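Local atomic coordinates of 2-dehydropantoate 2-reductase (Enterococcus faecium DO, PDB entry 5X20), a protein that probably catalyses the NADPH-dependent reduction of ketopantoate to pantoate in pantothenate biosynthesis, and is seen here with NAD bound. Residues Leu44-Asn49 with Gly137-Phe142; Asp69-Ile74 with Gln91-Lys96; Ile122-Thr127 with Asp178-Ser183. All blocks are in the same frame, centred on the assembly; numbering follows the deposited sequence.

How the interactions relate
Interactions 1 and 2 lie wholly within the N-terminal, Rossmann-type half of the chain, whereas interaction 3 joins that half to the helical C-terminal part. Along the chain, both segments of interaction 2 fall between those of interaction 1, and the segments of interactions 1 and 3 alternate. Interaction 1 pairs the two central strands of the small four-stranded sheet, while interactions 2 and 3 both reach the eight-stranded sheet, with centres about 22 Å apart. The centre of interaction 1 is about 27 Å from each of the others. The small sheet and the interdomain junction thus both come near NAD-binding residues, on opposite sides of the chain's centre, whereas interaction 2 lies farther off, its Ile-74 side chain about 12 Å from the NAD.

Interaction 1 of 3, residues Leu44-Asn49 with Gly137-Phe142; sequences LQANFN and GQVKLF
Leu-44 begins a parallel pairing of strands 44-48 and 138-141 by laying its CD1 3.8 Å from Gly-137 O. That carbonyl accepts the N-H of Gln-45, the first of five backbone hydrogen bonds that run in unbroken sequence to the N-H of Asn-49. The Gln-45 side chain lies alongside that of Gln-138, both extended beyond CG and pointing the same way, with their amide planes 31° apart; the two NE2 atoms, both donors, approach to 3.4 Å without bonding. On the other face of the sheet, Ala-46 CB meets Val-139 CG2 at 3.5 Å and also touches Leu-141 CD1, while Ala-46 CA adds a CA-H...O contact to Val-139 O.

Asn-47 returns to the face of the glutamines. Its CG is anti to the backbone N (chi1 -179°), and the amide lies obliquely to the CZ-CE2 end of the Phe-142 ring, OD1 3.7 Å from CZ and the two planes 76° apart. Its backbone is gripped at both ends: N donates to Val-139 O, and O accepts the N-H of Leu-141 at 2.8 Å. Phe-48 turns to the face of Ala-46, where Leu-141 CD1 sits over the centre of its ring, 4.1 Å from the centroid, in a CH-pi contact. Asn-49 closes the ladder, its N donating to Leu-141 O and lying over one face of the Phe-142 ring, toward its rim.

Strand 51-55 pairs antiparallel with 44-48, and strand 132-135 with 138-141, placing this pair at the middle of the four-stranded sheet. Helix 10-21 covers the apolar face: Ala-46 rests on Leu-17, Phe-48 on Gln-21, Val-139 on Ser-13 and Leu-141 on Arg-14.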
loop_
_atom_site.group_PDB
_atom_site.type_symbol
_atom_site.label_atom_id
_atom_site.label_comp_id
_atom_site.label_asym_id
_atom_site.label_seq_id
_atom_site.Cartn_x
_atom_site.Cartn_y
_atom_site.Cartn_z
ATOM N N LEU A 44 1.385 25.303 -28.306
ATOM C CA LEU A 44 1.296 23.970 -27.730
ATOM C C LEU A 44 2.021 22.956 -28.588
ATOM O O LEU A 44 1.699 22.782 -29.753
ATOM C CB LEU A 44 -0.167 23.539 -27.609
ATOM C CG LEU A 44 -0.433 22.143 -27.057
ATOM C CD1 LEU A 44 0.152 21.936 -25.683
ATOM C CD2 LEU A 44 -1.934 21.949 -27.007
ATOM N N GLN A 45 2.997 22.287 -28.009
ATOM C CA GLN A 45 3.744 21.251 -28.719
ATOM C C GLN A 45 3.334 19.836 -28.273
ATOM O O GLN A 45 3.162 19.543 -27.062
ATOM C CB GLN A 45 5.232 21.428 -28.500
ATOM C CG GLN A 45 5.611 22.868 -28.303
ATOM C CD GLN A 45 7.018 23.229 -28.727
ATOM O OE1 GLN A 45 7.196 23.955 -29.690
ATOM N NE2 GLN A 45 8.009 22.812 -27.956
ATOM N N ALA A 46 3.126 18.975 -29.260
ATOM C CA ALA A 46 2.659 17.627 -29.007
ATOM C C ALA A 46 3.447 16.605 -29.815
ATOM O O ALA A 46 3.700 16.796 -30.992
ATOM C CB ALA A 46 1.183 17.515 -29.336
ATOM N N ASN A 47 3.832 15.525 -29.160
ATOM C CA ASN A 47 4.112 14.319 -29.876
ATOM C C ASN A 47 2.750 13.692 -30.085
ATOM O O ASN A 47 2.194 13.084 -29.174
ATOM C CB ASN A 47 5.053 13.404 -29.103
ATOM C CG ASN A 47 5.380 12.131 -29.857
ATOM O OD1 ASN A 47 4.792 11.823 -30.898
ATOM N ND2 ASN A 47 6.285 11.363 -29.309
ATOM N N PHE A 48 2.200 13.871 -31.279
ATOM C CA PHE A 48 0.865 13.380 -31.580
ATOM C C PHE A 48 0.922 12.149 -32.474
ATOM O O PHE A 48 1.102 12.248 -33.687
ATOM C CB PHE A 48 0.029 14.493 -32.238
ATOM C CG PHE A 48 -1.468 14.279 -32.175
ATOM C CD1 PHE A 48 -2.008 13.047 -31.837
ATOM C CD2 PHE A 48 -2.334 15.324 -32.470
ATOM C CE1 PHE A 48 -3.382 12.868 -31.790
ATOM C CE2 PHE A 48 -3.706 15.150 -32.425
ATOM C CZ PHE A 48 -4.232 13.919 -32.085
ATOM N N ASN A 49 0.769 10.985 -31.853
ATOM C CA ASN A 49 0.873 9.704 -32.544
ATOM C C ASN A 49 2.191 9.530 -33.274
ATOM O O ASN A 49 2.248 8.807 -34.236
ATOM C CB ASN A 49 -0.307 9.523 -33.476
ATOM C CG ASN A 49 -1.613 9.470 -32.694
ATOM O OD1 ASN A 49 -1.679 8.878 -31.625
ATOM N ND2 ASN A 49 -2.637 10.129 -33.186
ATOM N N GLY A 137 3.881 23.342 -21.811
ATOM C CA GLY A 137 3.661 23.481 -23.211
ATOM C C GLY A 137 3.887 22.228 -23.989
ATOM O O GLY A 137 3.893 22.281 -25.207
ATOM N N GLN A 138 4.059 21.094 -23.315
ATOM C CA GLN A 138 4.393 19.845 -24.006
ATOM C C GLN A 138 3.546 18.641 -23.601
ATOM O O GLN A 138 3.605 18.179 -22.467
ATOM C CB GLN A 138 5.843 19.485 -23.760
ATOM C CG GLN A 138 6.747 20.668 -23.900
ATOM C CD GLN A 138 8.139 20.241 -24.250
ATOM O OE1 GLN A 138 8.873 19.733 -23.383
ATOM N NE2 GLN A 138 8.518 20.423 -25.523
ATOM N N VAL A 139 2.906 18.050 -24.592
ATOM C CA VAL A 139 2.108 16.854 -24.391
ATOM C C VAL A 139 2.470 15.702 -25.332
ATOM O O VAL A 139 2.988 15.887 -26.417
ATOM C CB VAL A 139 0.619 17.140 -24.570
ATOM C CG1 VAL A 139 0.185 18.116 -23.517
ATOM C CG2 VAL A 139 0.328 17.689 -25.966
ATOM N N LYS A 140 2.214 14.500 -24.857
ATOM C CA LYS A 140 2.408 13.315 -25.622
ATOM C C LYS A 140 1.047 12.632 -25.731
ATOM O O LYS A 140 0.387 12.375 -24.720
ATOM C CB LYS A 140 3.403 12.456 -24.898
ATOM C CG LYS A 140 3.938 11.293 -25.655
ATOM C CD LYS A 140 3.998 10.195 -24.611
ATOM C CE LYS A 140 5.378 10.145 -24.042
ATOM N NZ LYS A 140 5.414 9.184 -22.924
ATOM N N LEU A 141 0.595 12.398 -26.968
ATOM C CA LEU A 141 -0.741 11.847 -27.220
ATOM C C LEU A 141 -0.622 10.582 -28.062
ATOM O O LEU A 141 -0.245 10.668 -29.231
ATOM C CB LEU A 141 -1.578 12.889 -27.940
ATOM C CG LEU A 141 -1.613 14.280 -27.311
ATOM C CD1 LEU A 141 -2.246 15.279 -28.272
ATOM C CD2 LEU A 141 -2.384 14.267 -25.994
ATOM N N PHE A 142 -0.948 9.439 -27.473
ATOM C CA PHE A 142 -0.967 8.144 -28.149
ATOM C C PHE A 142 -2.277 7.364 -27.849
ATOM O O PHE A 142 -3.041 7.691 -26.959
ATOM C CB PHE A 142 0.240 7.267 -27.757
ATOM C CG PHE A 142 1.519 7.653 -28.448
ATOM C CD1 PHE A 142 1.774 7.232 -29.741
ATOM C CD2 PHE A 142 2.437 8.507 -27.837
ATOM C CE1 PHE A 142 2.926 7.607 -30.401
ATOM C CE2 PHE A 142 3.591 8.889 -28.496
ATOM C CZ PHE A 142 3.847 8.440 -29.792
#

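Interaction 2 of 3, residues Asp69-Ile74 with Gln91-Lys96; sequences DQVDLI and QSLIKK
This is a largely apolar contact within the Rossmann-type domain, where the approach to strand 73-76 and the strand's first residues meet the turn that follows helix 83-90 and leads into strand 99-102. The two strands are parallel neighbours in the eight-stranded sheet, so the segments belong to a beta-alpha-beta crossover. Leu-93 is the main intruder. Its CD1 lies 3.4 Å from Asp-69 O and 4.0 Å from Asp-69 CB, while its CG faces Val-71 CG2. Farther along, Ile-74 directs its CB toward the turn and its CD1 reaches both Leu-93 CB, at 4.3 Å, and Ile-94 CD1. The sheet continues this apolar layer, with Ile-29 beside Leu-93, Ala-4 beside Val-71 and Val-100 beside Ile-94.

On the more exposed side, Lys-95 crosses Gln-70 at about a right angle, and its CE rests 3.9 Å from Gln-70 CB. The lysine chain is bent at chi2 (-60°), which folds it back over its own turn and toward the strand approach. There its ammonium group meets main-chain carbonyls: NZ donates to Ser-92 O at 2.8 Å, nearly in line with the C=O bond, and stands 3.5 Å from Asp-69 O.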
loop_
_atom_site.group_PDB
_atom_site.type_symbol
_atom_site.label_atom_id
_atom_site.label_comp_id
_atom_site.label_asym_id
_atom_site.label_seq_id
_atom_site.Cartn_x
_atom_site.Cartn_y
_atom_site.Cartn_z
ATOM N N ASP A 69 -15.618 38.227 -22.025
ATOM C CA ASP A 69 -15.393 37.083 -22.918
ATOM C C ASP A 69 -16.562 36.078 -22.877
ATOM O O ASP A 69 -17.405 36.108 -21.972
ATOM C CB ASP A 69 -14.003 36.441 -22.667
ATOM C CG ASP A 69 -13.392 35.830 -23.944
ATOM O OD1 ASP A 69 -13.956 36.016 -25.051
ATOM O OD2 ASP A 69 -12.341 35.170 -23.850
ATOM N N GLN A 70 -16.659 35.240 -23.903
ATOM C CA GLN A 70 -17.781 34.310 -23.974
ATOM C C GLN A 70 -17.634 33.204 -25.032
ATOM O O GLN A 70 -17.214 33.460 -26.162
ATOM C CB GLN A 70 -19.123 35.065 -24.105
ATOM C CG GLN A 70 -19.823 34.985 -25.451
ATOM C CD GLN A 70 -20.885 36.059 -25.619
ATOM O OE1 GLN A 70 -20.874 37.073 -24.924
ATOM N NE2 GLN A 70 -21.811 35.840 -26.551
ATOM N N VAL A 71 -17.996 31.985 -24.639
ATOM C CA VAL A 71 -17.908 30.816 -25.477
ATOM C C VAL A 71 -19.247 30.096 -25.486
ATOM O O VAL A 71 -20.070 30.354 -24.658
ATOM C CB VAL A 71 -16.809 29.814 -24.983
ATOM C CG1 VAL A 71 -15.431 30.467 -24.992
ATOM C CG2 VAL A 71 -17.136 29.273 -23.600
ATOM N N ASP A 72 -19.404 29.134 -26.382
ATOM C CA ASP A 72 -20.599 28.287 -26.420
ATOM C C ASP A 72 -20.490 27.002 -25.588
ATOM O O ASP A 72 -21.521 26.416 -25.231
ATOM C CB ASP A 72 -20.829 27.845 -27.873
ATOM C CG ASP A 72 -20.908 29.033 -28.829
ATOM O OD1 ASP A 72 -21.711 29.959 -28.502
ATOM O OD2 ASP A 72 -20.139 29.028 -29.847
ATOM N N LEU A 73 -19.251 26.504 -25.404
ATOM C CA LEU A 73 -19.026 25.198 -24.804
ATOM C C LEU A 73 -17.778 25.287 -23.962
ATOM O O LEU A 73 -16.745 25.720 -24.456
ATOM C CB LEU A 73 -18.856 24.076 -25.858
ATOM C CG LEU A 73 -18.385 22.715 -25.299
ATOM C CD1 LEU A 73 -19.408 22.117 -24.337
ATOM C CD2 LEU A 73 -18.053 21.729 -26.409
ATOM N N ILE A 74 -17.916 24.925 -22.693
ATOM C CA ILE A 74 -16.790 24.779 -21.758
ATOM C C ILE A 74 -16.604 23.309 -21.435
ATOM O O ILE A 74 -17.549 22.635 -21.041
ATOM C CB ILE A 74 -17.025 25.503 -20.458
ATOM C CG1 ILE A 74 -17.279 26.983 -20.728
ATOM C CG2 ILE A 74 -15.821 25.329 -19.542
ATOM C CD1 ILE A 74 -17.685 27.803 -19.481
ATOM N N GLN A 91 -16.513 31.805 -13.790
ATOM C CA GLN A 91 -17.982 31.855 -13.771
ATOM C C GLN A 91 -18.568 32.865 -14.731
ATOM O O GLN A 91 -19.588 32.618 -15.378
ATOM C CB GLN A 91 -18.564 32.007 -12.366
ATOM C CG GLN A 91 -19.639 30.965 -12.100
ATOM C CD GLN A 91 -20.779 31.462 -11.236
ATOM O OE1 GLN A 91 -20.683 32.499 -10.578
ATOM N NE2 GLN A 91 -21.869 30.708 -11.228
ATOM N N SER A 92 -17.898 33.999 -14.825
ATOM C CA SER A 92 -18.342 35.062 -15.707
ATOM C C SER A 92 -18.490 34.590 -17.141
ATOM O O SER A 92 -19.106 35.272 -17.944
ATOM C CB SER A 92 -17.383 36.230 -15.661
ATOM O OG SER A 92 -16.130 35.888 -16.242
ATOM N N LEU A 93 -17.884 33.462 -17.473
ATOM C CA LEU A 93 -17.996 32.888 -18.815
ATOM C C LEU A 93 -19.237 32.061 -18.980
ATOM O O LEU A 93 -19.588 31.690 -20.087
ATOM C CB LEU A 93 -16.828 31.963 -19.033
ATOM C CG LEU A 93 -16.060 31.990 -20.309
ATOM C CD1 LEU A 93 -15.723 33.422 -20.642
ATOM C CD2 LEU A 93 -14.803 31.156 -20.122
ATOM N N ILE A 94 -19.855 31.729 -17.857
ATOM C CA ILE A 94 -21.029 30.900 -17.901
ATOM C C ILE A 94 -22.269 31.739 -18.127
ATOM O O ILE A 94 -22.850 32.303 -17.200
ATOM C CB ILE A 94 -21.207 30.008 -16.642
ATOM C CG1 ILE A 94 -19.905 29.925 -15.818
ATOM C CG2 ILE A 94 -21.782 28.648 -17.043
ATOM C CD1 ILE A 94 -19.380 28.532 -15.509
ATOM N N LYS A 95 -22.643 31.812 -19.392
ATOM C CA LYS A 95 -23.840 32.522 -19.830
ATOM C C LYS A 95 -25.039 31.587 -20.006
ATOM O O LYS A 95 -24.936 30.370 -19.851
ATOM C CB LYS A 95 -23.615 33.180 -21.196
ATOM C CG LYS A 95 -22.265 33.833 -21.397
ATOM C CD LYS A 95 -21.999 34.957 -20.384
ATOM C CE LYS A 95 -21.085 36.063 -20.936
ATOM N NZ LYS A 95 -20.219 36.820 -19.990
ATOM N N LYS A 96 -26.161 32.203 -20.369
ATOM C CA LYS A 96 -27.452 31.540 -20.522
ATOM C C LYS A 96 -27.434 30.231 -21.261
ATOM O O LYS A 96 -28.084 29.264 -20.863
ATOM C CB LYS A 96 -28.456 32.489 -21.205
ATOM C CG LYS A 96 -29.836 32.582 -20.553
ATOM C CD LYS A 96 -30.839 31.583 -21.124
ATOM C CE LYS A 96 -31.880 31.182 -20.082
ATOM N NZ LYS A 96 -33.165 31.931 -20.194
#

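Interaction 3 of 3, residues Ile122-Thr127 with Asp178-Ser183; sequences IYIGNT and DNIHYS
Ile-124 and Ile-180 meet at an oblique angle, each with its CB directed toward the other segment. Ile-124 CD1 reaches Ile-180 CG2 at 3.5 Å. With its CG1 anti to the backbone N (chi1 -157°), Ile-180 sends its other branch against the strand backbone, CG1 lying 3.4 Å from Ile-124 O and CD1 3.9 Å from Gly-125 CA. Gly-125 thus presents bare main chain to the isoleucine tip. The CD1 of Ile-124 also approaches His-181 CE1 at 4.0 Å, the two side chains crossing at about a right angle; Ile-180 CG2 covers one face of the imidazole.

Two residues beyond Ile-124, the contact turns polar. Asn-126 points its amide at the first turn of helix 180-201, where ND2 makes two weak hydrogen bonds to Ser-183, one to the main-chain O at 3.1 Å and one to OG at 3.4 Å. The carbonyl bond is bent, with an angle of 124° at the hydrogen. Ser-183 OG has a further weak bond to Glu-148 of the adjacent strand 147-151.

The strand's Asn-126 lies near Asn-105, an NAD-binding residue, and Thr-127 touches the NAD itself. The arrangement is that of an interdomain junction in the ketopantoate reductase family: a strand of the Rossmann-type domain, leading to the cofactor, packs against the start of the first helix of the helical C-terminal domain.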
loop_
_atom_site.group_PDB
_atom_site.type_symbol
_atom_site.label_atom_id
_atom_site.label_comp_id
_atom_site.label_asym_id
_atom_site.label_seq_id
_atom_site.Cartn_x
_atom_site.Cartn_y
_atom_site.Cartn_z
ATOM N N ILE A 122 -25.716 21.429 -17.983
ATOM C CA ILE A 122 -24.674 20.517 -17.519
ATOM C C ILE A 122 -24.741 19.199 -18.245
ATOM O O ILE A 122 -25.776 18.562 -18.264
ATOM C CB ILE A 122 -24.759 20.248 -16.000
ATOM C CG1 ILE A 122 -24.646 21.579 -15.234
ATOM C CG2 ILE A 122 -23.599 19.357 -15.575
ATOM C CD1 ILE A 122 -24.826 21.471 -13.729
ATOM N N TYR A 123 -23.591 18.806 -18.779
ATOM C CA TYR A 123 -23.380 17.513 -19.377
ATOM C C TYR A 123 -22.198 16.833 -18.681
ATOM O O TYR A 123 -21.212 17.483 -18.371
ATOM C CB TYR A 123 -23.074 17.708 -20.860
ATOM C CG TYR A 123 -24.204 18.445 -21.562
ATOM C CD1 TYR A 123 -24.311 19.806 -21.481
ATOM C CD2 TYR A 123 -25.194 17.742 -22.211
ATOM C CE1 TYR A 123 -25.372 20.464 -22.019
ATOM C CE2 TYR A 123 -26.256 18.380 -22.791
ATOM C CZ TYR A 123 -26.357 19.745 -22.673
ATOM O OH TYR A 123 -27.415 20.421 -23.238
ATOM N N ILE A 124 -22.333 15.553 -18.397
ATOM C CA ILE A 124 -21.296 14.814 -17.751
ATOM C C ILE A 124 -21.032 13.490 -18.423
ATOM O O ILE A 124 -21.900 12.883 -19.030
ATOM C CB ILE A 124 -21.567 14.460 -16.271
ATOM C CG1 ILE A 124 -22.928 13.883 -16.156
ATOM C CG2 ILE A 124 -21.451 15.695 -15.432
ATOM C CD1 ILE A 124 -23.063 12.886 -15.040
ATOM N N GLY A 125 -19.806 13.030 -18.211
ATOM C CA GLY A 125 -19.383 11.751 -18.698
ATOM C C GLY A 125 -17.982 11.377 -18.267
ATOM O O GLY A 125 -17.453 11.917 -17.307
ATOM N N ASN A 126 -17.385 10.488 -19.051
ATOM C CA ASN A 126 -16.042 10.076 -18.863
ATOM C C ASN A 126 -15.449 9.725 -20.209
ATOM O O ASN A 126 -16.107 9.816 -21.240
ATOM C CB ASN A 126 -15.952 8.897 -17.900
ATOM C CG ASN A 126 -16.756 7.708 -18.344
ATOM O OD1 ASN A 126 -16.783 7.367 -19.483
ATOM N ND2 ASN A 126 -17.429 7.101 -17.446
ATOM N N THR A 127 -14.172 9.397 -20.201
ATOM C CA THR A 127 -13.472 9.188 -21.413
ATOM C C THR A 127 -12.454 8.075 -21.240
ATOM O O THR A 127 -11.932 7.859 -20.156
ATOM C CB THR A 127 -12.790 10.489 -21.871
ATOM O OG1 THR A 127 -12.156 10.276 -23.128
ATOM C CG2 THR A 127 -11.751 10.976 -20.860
ATOM N N ASP A 178 -27.652 6.739 -22.203
ATOM C CA ASP A 178 -28.858 6.961 -21.439
ATOM C C ASP A 178 -28.733 6.560 -19.975
ATOM O O ASP A 178 -29.666 6.702 -19.227
ATOM C CB ASP A 178 -30.107 6.317 -22.097
ATOM C CG ASP A 178 -30.038 4.813 -22.179
ATOM O OD1 ASP A 178 -29.330 4.160 -21.370
ATOM O OD2 ASP A 178 -30.717 4.273 -23.059
ATOM N N ASN A 179 -27.559 6.069 -19.579
ATOM C CA ASN A 179 -27.309 5.679 -18.198
ATOM C C ASN A 179 -25.903 6.073 -17.763
ATOM O O ASN A 179 -25.023 5.219 -17.424
ATOM C CB ASN A 179 -27.544 4.178 -18.112
ATOM C CG ASN A 179 -27.757 3.694 -16.713
ATOM O OD1 ASN A 179 -27.759 4.487 -15.727
ATOM N ND2 ASN A 179 -27.891 2.384 -16.586
ATOM N N ILE A 180 -25.654 7.380 -17.763
ATOM C CA ILE A 180 -24.284 7.853 -17.539
ATOM C C ILE A 180 -23.739 7.491 -16.156
ATOM O O ILE A 180 -22.548 7.317 -16.017
ATOM C CB ILE A 180 -24.118 9.336 -17.829
ATOM C CG1 ILE A 180 -22.649 9.654 -18.127
ATOM C CG2 ILE A 180 -24.607 10.220 -16.709
ATOM C CD1 ILE A 180 -22.104 9.040 -19.386
ATOM N N HIS A 181 -24.595 7.389 -15.157
ATOM C CA HIS A 181 -24.167 7.085 -13.795
ATOM C C HIS A 181 -23.595 5.688 -13.691
ATOM O O HIS A 181 -22.581 5.487 -13.024
ATOM C CB HIS A 181 -25.296 7.340 -12.780
ATOM C CG HIS A 181 -25.700 8.780 -12.715
ATOM N ND1 HIS A 181 -24.806 9.796 -12.423
ATOM C CD2 HIS A 181 -26.864 9.393 -13.018
ATOM C CE1 HIS A 181 -25.424 10.965 -12.487
ATOM N NE2 HIS A 181 -26.664 10.751 -12.885
ATOM N N TYR A 182 -24.183 4.748 -14.432
ATOM C CA TYR A 182 -23.642 3.375 -14.536
ATOM C C TYR A 182 -22.272 3.439 -15.162
ATOM O O TYR A 182 -21.283 2.900 -14.643
ATOM C CB TYR A 182 -24.555 2.506 -15.420
ATOM C CG TYR A 182 -24.130 1.076 -15.475
ATOM C CD1 TYR A 182 -23.047 0.674 -16.273
ATOM C CD2 TYR A 182 -24.786 0.113 -14.724
ATOM C CE1 TYR A 182 -22.629 -0.642 -16.299
ATOM C CE2 TYR A 182 -24.398 -1.230 -14.770
ATOM C CZ TYR A 182 -23.310 -1.602 -15.520
ATOM O OH TYR A 182 -22.921 -2.909 -15.510
ATOM N N SER A 183 -22.192 4.158 -16.255
ATOM C CA SER A 183 -20.931 4.308 -16.952
ATOM C C SER A 183 -19.812 4.986 -16.110
ATOM O O SER A 183 -18.667 4.594 -16.169
ATOM C CB SER A 183 -21.187 5.098 -18.212
ATOM O OG SER A 183 -19.938 5.324 -18.824
#